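Local coordinates for SusD superfamily protein (Bacteroides thetaiotaomicron, PDB 3MCX), which is of unknown function but belongs to the SusD family of outer-membrane lipoproteins, and so probably binds nutrient glycans at the cell surface, at residues D23-I26 with A27-G30; N100-Q103 with K104-G108; E117-R120 with I121-E124. All coordinates share one frame; numbering follows the deposited sequence. Where two conformers were deposited one is given.

The three contacts are stretches of about two turns on three helices that pack against one another: contact 1 on helix 21-36, contact 2 near the end of helix 81-106, contact 3 early in helix 115-140. Their centres form a compact triangle, about 12 Å between contacts 1 and 2 and about 11 Å from contact 3 to either. Contacts 1 and 3 meet where Arg120 NH2 lies 2.8 Å from Gln25 OE1, probably a hydrogen bond. Contacts 2 and 3 are joined by a salt bridge, Lys122 NZ to Glu106 OE2 at 3.0 Å. Leu101 of contact 2 packs on Ala27 and Leu28 (CD1 to Ala27 CB 4.1 Å). All three lie away from the zinc sites.

Contact 1 (D23-I26 with A27-G30); sequences DAQI and ALNG
The backbone N-H of Asn29 bonds to Gln25 O at 2.8 Å, and the side chains of the same two residues repeat the i to i+4 link outside the helix. Gln25 NE2 donates to Asn29 OD1 at 2.9 Å in a fairly straight bond. The acceptor lies almost in the plane of the Gln25 amide, but NE2 comes to OD1 from above the Asn29 carbonyl plane rather than along a lone pair. The two amide planes are 50° apart. Gln25 reaches its partner by a bent chain: CG stands anti to the backbone N (chi1 -176°), and a turn at chi2 (64°) carries the amide along the helix toward the following turn. The other end of that amide is also engaged, because OE1 accepts from Arg120 of helix 115-140. With a donor used on one side and an acceptor on the other, the rotation of the amide is well defined. Asn29 keeps CG beside its own backbone N, which brings CG to 3.2 Å from Gln25 O, so the asparagine amide rests close over the carbonyl that its backbone already uses. Leu28 borders the same spot, its CD2 lying 3.9 Å from Gln25 NE2. Around the axis the main chain continues in regular fashion, Leu28 N binding Ala24 O and Gly30 N binding Ile26 O. Ala24 and Leu28 are buried, with Leu28 touching Ile121 and Leu101 of two other helices, whereas Ile26 and Ala27 are largely exposed. The arrangement is that of an amphipathic alpha-helix, with a Gln-Asn side-chain bond spanning one turn beside its buried face, in helix 21-36 near the start of the modelled chain.

Contact 2 (N100-Q103 with K104-G108); sequences NLIQ and KIESG
The last turn of helix 81-106 runs out into a glycine of positive phi, and Ser107 bonds back to the turn before it with both backbone and side chain. Ser107 N bonds to Gln103 O at 2.9 Å, although the N-H...O angle has fallen to 135°, while one residue earlier Glu106 N still reaches Ile102 O in a straighter bond. Gly108 then leaves the helical region with phi 77°, a value that suits a residue without a side chain. Ser107 OG sits between its backbone N and carbonyl carbon (chi1 73°), and this folds the hydroxyl back on the preceding turn. There it donates to Lys104 O at 2.9 Å, coming from above the carbonyl plane. The same hydroxyl is also bonded to Ser109, as is Lys104 NZ, so the residue just beyond the turn is tied to two side chains of it. Ser107 CB meanwhile lies 3.9 Å from Gln103 NE2, a plain contact on the exposed side. On another face Ile102 and Glu106 run side by side and point the same way. Glu106 is extended beyond CG, and its OE1 passes 3.5 Å from Ile102 CG2. The methyl thus borders the flank of the carboxylate, whose other oxygen, OE2, forms a salt bridge with Lys122. Between Leu101 and Ile105 the touch is lighter, CD1 to CD1 at 4.2 Å. Ile105 CG1 comes nearer to the main chain, 3.4 Å from Leu101 O. These apolar groups turn inward: Leu101 packs on Ala27, Leu28 and Ile31 of helix 21-36 as well as on Ile121, and Ile102 meets Ala125 and Leu126, so the turn is wedged against helices 21-36 and 115-140, while Asn100 and Gln103 border Pro160 in a loop.

Contact 3 (E117-R120 with I121-E124); sequences ELNR and IKSE
Along these two turns of helix 115-140 the i to i+4 backbone bonds are regular, that from Ile121 N to Glu117 O being nearly straight at 174°. Arg120 is buried, its charge met by two glutamates, Glu117 nearly a turn before it and Glu124 a turn after; the three form a salt-bridge network along the helix. Toward Glu117 it presents a side-on grip: NE donates to OE2 at 2.8 Å and NH2 to OE1 at the same distance. Both oxygens lie close to the guanidinium plane, yet the nitrogens meet the carboxylate from above its own plane. The remaining terminal nitrogen, NH1, makes a salt bridge to Glu124 OE2, also 2.8 Å long, with this carboxylate turned 51° from the guanidinium. The chain of Arg120 runs out extended and then bends at chi3 (55°), which folds the guanidinium back beside the helix within reach of both glutamates. Ile121 CG1 covers one face of the guanidinium, 3.7 Å from NH2. A water donates to Glu124 OE1 at 2.8 Å and accepts a weak bond from Arg120 NH1. A leucine in place of Arg120 would probably leave the Glu117 and Glu124 carboxylates without the cation between them, and the Glu117 group freer to turn. Ser123 adds a second donor to one carbonyl, since its OG and its backbone N reach Asn119 O, each at 2.8 Å, from opposite faces of the carbonyl plane. The segment packs on helices 21-36 and 81-106. On the first, Glu117 and Leu118 touch Leu21, and Glu124 touches Leu28 and bonds to Tyr32 through OE1; on the second, Ile121 and Lys122 pack on Ile105.

Contact 1 (D23-I26 with A27-G30)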
loop_
_atom_site.group_PDB
_atom_site.type_symbol
_atom_site.label_atom_id
_atom_site.label_comp_id
_atom_site.label_asym_id
_atom_site.label_seq_id
_atom_site.Cartn_x
_atom_site.Cartn_y
_atom_site.Cartn_z
ATOM N N ASP A 23 24.855 5.423 16.145
ATOM C CA ASP A 23 24.229 4.133 16.489
ATOM C C ASP A 23 22.700 4.207 16.418
ATOM O O ASP A 23 22.046 3.293 15.944
ATOM C CB ASP A 23 24.635 3.684 17.899
ATOM C CG ASP A 23 26.125 3.343 18.027
ATOM O OD1 ASP A 23 26.773 2.968 17.012
ATOM O OD2 ASP A 23 26.637 3.460 19.163
ATOM N N ALA A 24 22.124 5.309 16.889
ATOM C CA ALA A 24 20.684 5.504 16.767
ATOM C C ALA A 24 20.210 5.566 15.309
ATOM O O ALA A 24 19.198 4.988 14.944
ATOM C CB ALA A 24 20.277 6.768 17.505
ATOM N N GLN A 25 20.965 6.288 14.481
ATOM C CA GLN A 25 20.658 6.329 13.057
ATOM C C GLN A 25 20.747 4.940 12.395
ATOM O O GLN A 25 19.932 4.597 11.562
ATOM C CB GLN A 25 21.562 7.294 12.300
ATOM C CG GLN A 25 21.213 7.426 10.817
ATOM C CD GLN A 25 19.842 8.010 10.588
ATOM O OE1 GLN A 25 19.530 9.064 11.158
ATOM N NE2 GLN A 25 19.055 7.406 9.751
ATOM N N ILE A 26 21.787 4.191 12.752
ATOM C CA ILE A 26 21.939 2.819 12.250
ATOM C C ILE A 26 20.736 1.954 12.656
ATOM O O ILE A 26 20.193 1.218 11.829
ATOM C CB ILE A 26 23.255 2.186 12.724
ATOM C CG1 ILE A 26 24.434 2.865 12.027
ATOM C CG2 ILE A 26 23.242 0.661 12.453
ATOM C CD1 ILE A 26 25.793 2.455 12.570
ATOM N N ALA A 27 20.271 2.084 13.906
ATOM C CA ALA A 27 19.046 1.398 14.309
ATOM C C ALA A 27 17.844 1.778 13.457
ATOM O O ALA A 27 17.095 0.921 13.038
ATOM C CB ALA A 27 18.731 1.627 15.830
ATOM N N LEU A 28 17.667 3.071 13.213
ATOM C CA LEU A 28 16.571 3.525 12.363
ATOM C C LEU A 28 16.731 2.981 10.932
ATOM O O LEU A 28 15.767 2.534 10.325
ATOM C CB LEU A 28 16.521 5.042 12.372
ATOM C CG LEU A 28 15.437 5.692 11.506
ATOM C CD1 LEU A 28 14.009 5.181 11.877
ATOM C CD2 LEU A 28 15.564 7.217 11.543
ATOM N N ASN A 29 17.961 3.023 10.416
ATOM C CA ASN A 29 18.182 2.457 9.077
ATOM C C ASN A 29 17.747 1.004 9.039
ATOM O O ASN A 29 17.189 0.552 8.046
ATOM C CB ASN A 29 19.643 2.559 8.664
ATOM C CG ASN A 29 20.095 3.999 8.423
ATOM O OD1 ASN A 29 19.285 4.897 8.277
ATOM N ND2 ASN A 29 21.378 4.190 8.329
ATOM N N GLY A 30 18.011 0.272 10.112
ATOM C CA GLY A 30 17.583 -1.110 10.217
ATOM C C GLY A 30 16.080 -1.314 10.197
ATOM O O GLY A 30 15.568 -2.293 9.665
#

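Contact 2 (N100-Q103 with K104-G108)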
loop_
_atom_site.group_PDB
_atom_site.type_symbol
_atom_site.label_atom_id
_atom_site.label_comp_id
_atom_site.label_asym_id
_atom_site.label_seq_id
_atom_site.Cartn_x
_atom_site.Cartn_y
_atom_site.Cartn_z
ATOM N N ASN A 100 11.742 0.143 20.966
ATOM C CA ASN A 100 13.051 0.098 21.584
ATOM C C ASN A 100 13.887 1.372 21.312
ATOM O O ASN A 100 14.503 1.921 22.200
ATOM C CB ASN A 100 13.814 -1.147 21.113
ATOM C CG ASN A 100 13.204 -2.449 21.664
ATOM O OD1 ASN A 100 12.329 -2.426 22.551
ATOM N ND2 ASN A 100 13.659 -3.589 21.130
ATOM N N LEU A 101 13.820 1.829 20.056
ATOM C CA LEU A 101 14.566 3.018 19.654
ATOM C C LEU A 101 14.002 4.280 20.319
ATOM O O LEU A 101 14.758 5.065 20.853
ATOM C CB LEU A 101 14.559 3.140 18.116
ATOM C CG LEU A 101 15.288 4.358 17.521
ATOM C CD1 LEU A 101 16.723 4.487 17.978
ATOM C CD2 LEU A 101 15.189 4.275 15.999
ATOM N N ILE A 102 12.680 4.442 20.240
ATOM C CA ILE A 102 12.040 5.580 20.890
ATOM C C ILE A 102 12.337 5.612 22.379
ATOM O O ILE A 102 12.725 6.638 22.938
ATOM C CB ILE A 102 10.521 5.612 20.634
ATOM C CG1 ILE A 102 10.227 5.846 19.130
ATOM C CG2 ILE A 102 9.860 6.683 21.527
ATOM C CD1 ILE A 102 8.835 5.462 18.643
ATOM N N GLN A 103 12.233 4.460 23.038
ATOM C CA GLN A 103 12.535 4.398 24.454
ATOM C C GLN A 103 14.006 4.720 24.787
ATOM O O GLN A 103 14.303 5.389 25.750
ATOM C CB GLN A 103 12.137 3.052 25.066
ATOM C CG GLN A 103 12.450 2.925 26.580
ATOM C CD GLN A 103 11.779 3.966 27.507
ATOM O OE1 GLN A 103 10.700 4.505 27.139
ATOM N NE2 GLN A 103 12.379 4.218 28.669
ATOM N N LYS A 104 14.931 4.208 23.957
ATOM C CA LYS A 104 16.339 4.515 24.144
ATOM C C LYS A 104 16.589 6.030 24.057
ATOM O O LYS A 104 17.310 6.593 24.860
ATOM C CB LYS A 104 17.188 3.744 23.108
ATOM C CG LYS A 104 18.672 3.804 23.299
ATOM C CD LYS A 104 19.103 3.161 24.628
ATOM C CE LYS A 104 20.630 3.243 24.833
ATOM N NZ LYS A 104 21.042 2.928 26.226
ATOM N N ILE A 105 15.985 6.658 23.052
ATOM C CA ILE A 105 16.104 8.140 22.920
ATOM C C ILE A 105 15.520 8.866 24.157
ATOM O O ILE A 105 16.126 9.732 24.715
ATOM C CB ILE A 105 15.466 8.638 21.590
ATOM C CG1 ILE A 105 16.247 8.116 20.358
ATOM C CG2 ILE A 105 15.370 10.189 21.591
ATOM C CD1 ILE A 105 15.520 8.315 19.054
ATOM N N GLU A 106 14.308 8.464 24.522
ATOM C CA GLU A 106 13.623 9.143 25.630
ATOM C C GLU A 106 14.219 8.899 26.988
ATOM O O GLU A 106 14.085 9.718 27.881
ATOM C CB GLU A 106 12.147 8.769 25.630
ATOM C CG GLU A 106 11.421 9.274 24.431
ATOM C CD GLU A 106 9.912 9.061 24.449
ATOM O OE1 GLU A 106 9.400 7.963 24.745
ATOM O OE2 GLU A 106 9.214 10.020 24.051
ATOM N N SER A 107 14.949 7.809 27.154
ATOM C CA SER A 107 15.544 7.469 28.427
ATOM C C SER A 107 16.818 8.292 28.719
ATOM O O SER A 107 17.359 8.229 29.811
ATOM C CB SER A 107 15.892 5.972 28.457
ATOM O OG SER A 107 17.026 5.752 27.633
ATOM N N GLY A 108 17.281 9.051 27.722
ATOM C CA GLY A 108 18.428 9.941 27.904
ATOM C C GLY A 108 19.786 9.271 27.909
ATOM O O GLY A 108 20.795 9.924 28.169
#

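Contact 3 (E117-R120 with I121-E124)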
loop_
_atom_site.group_PDB
_atom_site.type_symbol
_atom_site.label_atom_id
_atom_site.label_comp_id
_atom_site.label_asym_id
_atom_site.label_seq_id
_atom_site.Cartn_x
_atom_site.Cartn_y
_atom_site.Cartn_z
ATOM N N GLU A 117 18.567 16.232 15.948
ATOM C CA GLU A 117 18.745 14.966 15.250
ATOM C C GLU A 117 18.094 13.826 16.018
ATOM O O GLU A 117 17.471 12.972 15.401
ATOM C CB GLU A 117 20.217 14.679 14.995
ATOM C CG GLU A 117 20.771 15.452 13.790
ATOM C CD GLU A 117 20.242 14.846 12.475
ATOM O OE1 GLU A 117 20.792 13.840 11.996
ATOM O OE2 GLU A 117 19.253 15.333 11.935
ATOM N N LEU A 118 18.238 13.814 17.349
ATOM C CA LEU A 118 17.558 12.787 18.168
ATOM C C LEU A 118 16.053 12.849 17.950
ATOM O O LEU A 118 15.392 11.834 17.813
ATOM C CB LEU A 118 17.865 12.938 19.650
ATOM C CG LEU A 118 19.319 12.646 20.116
ATOM C CD1 LEU A 118 19.613 13.196 21.516
ATOM C CD2 LEU A 118 19.583 11.138 20.006
ATOM N N ASN A 119 15.522 14.060 17.874
ATOM C CA ASN A 119 14.104 14.226 17.666
ATOM C C ASN A 119 13.650 13.826 16.268
ATOM O O ASN A 119 12.563 13.287 16.074
ATOM C CB ASN A 119 13.703 15.658 17.948
ATOM C CG ASN A 119 12.259 15.773 18.255
ATOM O OD1 ASN A 119 11.747 15.026 19.084
ATOM N ND2 ASN A 119 11.579 16.698 17.592
ATOM N N ARG A 120 14.512 14.047 15.277
ATOM C CA ARG A 120 14.190 13.609 13.924
ATOM C C ARG A 120 14.114 12.084 13.840
ATOM O O ARG A 120 13.184 11.512 13.296
ATOM C CB ARG A 120 15.265 14.126 12.941
ATOM C CG ARG A 120 15.013 13.646 11.534
ATOM C CD ARG A 120 16.124 13.932 10.538
ATOM N NE ARG A 120 17.414 13.403 10.971
ATOM C CZ ARG A 120 17.808 12.131 10.870
ATOM N NH1 ARG A 120 17.006 11.189 10.379
ATOM N NH2 ARG A 120 19.033 11.803 11.310
ATOM N N ILE A 121 15.134 11.431 14.400
ATOM C CA ILE A 121 15.159 9.971 14.431
ATOM C C ILE A 121 13.937 9.432 15.169
ATOM O O ILE A 121 13.282 8.538 14.700
ATOM C CB ILE A 121 16.446 9.460 15.061
ATOM C CG1 ILE A 121 17.622 9.795 14.134
ATOM C CG2 ILE A 121 16.368 7.946 15.355
ATOM C CD1 ILE A 121 18.983 9.642 14.783
ATOM N N LYS A 122 13.623 10.044 16.313
ATOM C CA LYS A 122 12.418 9.638 17.064
ATOM C C LYS A 122 11.147 9.813 16.238
ATOM O O LYS A 122 10.266 8.944 16.230
ATOM C CB LYS A 122 12.327 10.474 18.322
ATOM C CG LYS A 122 11.107 10.223 19.209
ATOM C CD LYS A 122 11.091 11.212 20.365
ATOM C CE LYS A 122 9.795 11.170 21.097
ATOM N NZ LYS A 122 9.759 12.270 22.105
ATOM N N SER A 123 11.058 10.937 15.543
ATOM C CA SER A 123 9.879 11.227 14.746
ATOM C C SER A 123 9.687 10.270 13.576
ATOM O O SER A 123 8.577 9.832 13.278
ATOM C CB SER A 123 9.935 12.654 14.229
ATOM O OG SER A 123 9.854 13.552 15.326
ATOM N N GLU A 124 10.776 9.956 12.876
ATOM C CA GLU A 124 10.711 8.946 11.841
ATOM C C GLU A 124 10.293 7.569 12.377
ATOM O O GLU A 124 9.474 6.879 11.774
ATOM C CB GLU A 124 12.053 8.873 11.107
ATOM C CG GLU A 124 12.350 10.147 10.304
ATOM C CD GLU A 124 13.648 10.095 9.530
ATOM O OE1 GLU A 124 13.968 9.013 8.991
ATOM O OE2 GLU A 124 14.326 11.141 9.451
HETATM O O HOH W 1 16.673 8.698 8.501
#